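Local coordinates for protein ulvan Lyase-PL25 (Pseudoalteromonas sp. PLSV, PDB 5UAM) that degrades ulvan, the sulfated cell-wall polysaccharide of green seaweeds, acting as a family 25 polysaccharide lyase with a beta-propeller fold, at residues A[34-39]-A[431-436]. Residues are numbered along the deposited sequence; the frame is centred on the assembly and turned at random. Where two conformers were deposited one is given.
Sequences VGNPLA and AEKVSD
Lys433 runs alongside Gly35 and ends on the amide oxygen of Asn36, which probably binds the substrate. It offers a worked example of how a propeller closes: strand 30-33, from the N-terminal end, completes a blade whose other three strands are C-terminal, and here the chain leaving that strand meets the turn after strand 428-433. The CB of Lys433 already heads toward the loop. CG then comes within 4.1 Å of Gly35 O, and CD faces two oxygens at once, 3.7 Å from Gly35 O and 3.4 Å from Asn36 OD1. A bend at chi3 (-72°) carries CE slightly away from the loop, and the extended last torsion brings NZ back to Asn36 OD1, to which it donates over 3.1 Å. The ammonium sits above the carbonyl plane, 47° out of it, rather than along a lone pair. Two conformers were modelled for Lys433, so how constantly this bond is made is uncertain.

The backbone link is firmer. Gly35 N gives a nearly straight bond to Asp436 O (2.8 Å, 164° at the hydrogen), and the same oxygen receives a CA-H...O contact from Val34. One water donates to both Gly35 O and Ser435 O, bridging the two segments, while the carboxylate of Asp436 turns away to a salt bridge with Lys95. Farther along, the methyl of Ala431 fits against CG and CD of the Pro37 ring, with Leu38 CD1 beside it and Met441 of the neighbouring strand touching both Pro37 and Leu38.

Asn36 is thus held from two directions, its backbone N bonded to Asn98 OD1 and its amide oxygen to the lysine. Such a contact would tend to orient the amide and place positive charge near the presumed binding site of an anionic polysaccharide.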
ATOM      1  N   VAL A  34      -0.797   8.121 -14.605  1.00 13.42           N
ATOM      2  CA  VAL A  34      -1.340   9.418 -14.217  1.00 13.96           C
ATOM      3  C   VAL A  34      -1.309   9.583 -12.703  1.00 14.27           C
ATOM      4  O   VAL A  34      -1.342   8.613 -11.942  1.00 13.92           O
ATOM      5  CB  VAL A  34      -2.774   9.699 -14.724  1.00 15.03           C
ATOM      6  CG1 VAL A  34      -2.857   9.465 -16.213  1.00 16.13           C
ATOM      7  CG2 VAL A  34      -3.803   8.875 -13.988  1.00 15.77           C
ATOM      8  N   GLY A  35      -1.269  10.848 -12.280  1.00 14.82           N
ATOM      9  CA  GLY A  35      -1.380  11.157 -10.854  1.00 13.69           C
ATOM     10  C   GLY A  35      -0.230  10.558 -10.074  1.00 16.03           C
ATOM     11  O   GLY A  35       0.938  10.779 -10.399  1.00 15.68           O
ATOM     12  N   ASN A  36      -0.551   9.814  -9.017  1.00 14.99           N
ATOM     13  CA  ASN A  36       0.392   8.918  -8.346  1.00 14.03           C
ATOM     14  C   ASN A  36       0.059   7.519  -8.833  1.00 13.56           C
ATOM     15  O   ASN A  36      -0.971   6.959  -8.423  1.00 14.15           O
ATOM     16  CB  ASN A  36       0.228   8.966  -6.823  1.00 15.34           C
ATOM     17  CG  ASN A  36       0.587  10.269  -6.232  1.00 18.57           C
ATOM     18  OD1 ASN A  36       1.379  11.038  -6.779  1.00 21.17           O
ATOM     19  ND2 ASN A  36       0.002  10.555  -5.077  1.00 20.03           N
ATOM     20  N   PRO A  37       0.843   6.909  -9.723  1.00 12.39           N
ATOM     21  CA  PRO A  37       0.388   5.651 -10.319  1.00 12.35           C
ATOM     22  C   PRO A  37       0.542   4.433  -9.438  1.00 11.36           C
ATOM     23  O   PRO A  37      -0.017   3.383  -9.778  1.00 11.97           O
ATOM     24  CB  PRO A  37       1.253   5.507 -11.571  1.00 14.38           C
ATOM     25  CG  PRO A  37       1.652   6.890 -11.917  1.00 13.90           C
ATOM     26  CD  PRO A  37       1.828   7.590 -10.579  1.00 12.72           C
ATOM     27  N   LEU A  38       1.258   4.576  -8.322  1.00 11.59           N
ATOM     28  CA  LEU A  38       1.623   3.498  -7.418  1.00 10.38           C
ATOM     29  C   LEU A  38       1.687   4.063  -6.013  1.00 11.40           C
ATOM     30  O   LEU A  38       1.916   5.261  -5.823  1.00 11.41           O
ATOM     31  CB  LEU A  38       3.035   2.999  -7.726  1.00 11.79           C
ATOM     32  CG  LEU A  38       3.309   2.442  -9.116  1.00 11.06           C
ATOM     33  CD1 LEU A  38       4.809   2.356  -9.334  1.00 12.65           C
ATOM     34  CD2 LEU A  38       2.656   1.097  -9.283  1.00 12.39           C
ATOM     35  N   ALA A  39       1.545   3.176  -5.016  1.00 10.87           N
ATOM     36  CA  ALA A  39       1.777   3.522  -3.614  1.00 11.18           C
ATOM     37  C   ALA A  39       1.973   2.236  -2.829  1.00 12.33           C
ATOM     38  O   ALA A  39       1.470   1.187  -3.218  1.00 11.52           O
ATOM     39  CB  ALA A  39       0.609   4.294  -3.006  1.00 12.00           C
ATOM     40  N   ALA A 431       7.241   4.886 -10.524  1.00 12.95           N
ATOM     41  CA  ALA A 431       6.649   5.842 -11.460  1.00 11.74           C
ATOM     42  C   ALA A 431       7.432   7.140 -11.413  1.00 12.68           C
ATOM     43  O   ALA A 431       7.638   7.715 -10.344  1.00 13.07           O
ATOM     44  CB  ALA A 431       5.183   6.097 -11.092  1.00 13.08           C
ATOM     45  N   GLU A 432       7.860   7.609 -12.580  1.00 13.06           N
ATOM     46  CA  GLU A 432       8.679   8.817 -12.700  1.00 12.60           C
ATOM     47  C   GLU A 432       7.735   9.999 -12.899  1.00 14.88           C
ATOM     48  O   GLU A 432       7.374  10.365 -14.022  1.00 15.67           O
ATOM     49  CB  GLU A 432       9.646   8.668 -13.875  1.00 14.09           C
ATOM     50  CG  GLU A 432      10.540   9.857 -14.157  1.00 14.08           C
ATOM     51  CD  GLU A 432      11.298   9.700 -15.447  1.00 17.63           C
ATOM     52  OE1 GLU A 432      10.946   8.807 -16.250  1.00 20.46           O
ATOM     53  OE2 GLU A 432      12.251  10.454 -15.658  1.00 17.98           O
ATOM     54  N   LYS A 433       7.302  10.600 -11.795  1.00 14.44           N
ATOM     55  CA  LYS A 433       6.366  11.714 -11.855  0.54 15.06           C
ATOM     56  C   LYS A 433       7.082  12.972 -12.316  1.00 16.25           C
ATOM     57  O   LYS A 433       8.011  13.448 -11.654  1.00 18.19           O
ATOM     58  CB  LYS A 433       5.756  11.946 -10.481  0.54 15.55           C
ATOM     59  CG  LYS A 433       4.985  10.755  -9.963  0.54 15.84           C
ATOM     60  CD  LYS A 433       4.212  11.097  -8.716  0.54 16.58           C
ATOM     61  CE  LYS A 433       5.124  11.285  -7.530  0.54 15.93           C
ATOM     62  NZ  LYS A 433       4.357  11.587  -6.286  0.54 18.84           N
ATOM     63  N   VAL A 434       6.637  13.521 -13.444  1.00 16.83           N
ATOM     64  CA  VAL A 434       7.164  14.769 -13.977  1.00 16.77           C
ATOM     65  C   VAL A 434       5.995  15.736 -14.069  1.00 21.37           C
ATOM     66  O   VAL A 434       5.945  16.736 -13.349  1.00 25.65           O
ATOM     67  CB  VAL A 434       7.847  14.546 -15.332  1.00 17.82           C
ATOM     68  CG1 VAL A 434       8.438  15.836 -15.865  1.00 21.20           C
ATOM     69  CG2 VAL A 434       8.934  13.515 -15.172  1.00 19.61           C
ATOM     70  N   SER A 435       5.047  15.456 -14.955  1.00 21.34           N
ATOM     71  CA  SER A 435       3.734  16.069 -14.839  1.00 20.69           C
ATOM     72  C   SER A 435       2.803  15.028 -14.253  1.00 21.29           C
ATOM     73  O   SER A 435       3.240  14.004 -13.733  1.00 22.48           O
ATOM     74  CB  SER A 435       3.238  16.570 -16.184  1.00 26.51           C
ATOM     75  OG  SER A 435       2.969  15.481 -17.015  1.00 27.62           O
ATOM     76  N   ASP A 436       1.504  15.286 -14.312  1.00 22.90           N
ATOM     77  CA  ASP A 436       0.575  14.306 -13.769  1.00 20.17           C
ATOM     78  C   ASP A 436      -0.018  13.383 -14.823  1.00 20.02           C
ATOM     79  O   ASP A 436      -0.890  12.577 -14.496  1.00 17.95           O
ATOM     80  CB  ASP A 436      -0.500  14.977 -12.919  1.00 27.18           C
ATOM     81  CG  ASP A 436      -1.285  15.997 -13.660  1.00 31.00           C
ATOM     82  OD1 ASP A 436      -1.129  16.133 -14.891  1.00 30.05           O
ATOM     83  OD2 ASP A 436      -2.078  16.693 -12.984  1.00 43.33           O
TER
HETATM   84  O   HOH W   1       2.210  13.161 -10.983  1.00 22.60           O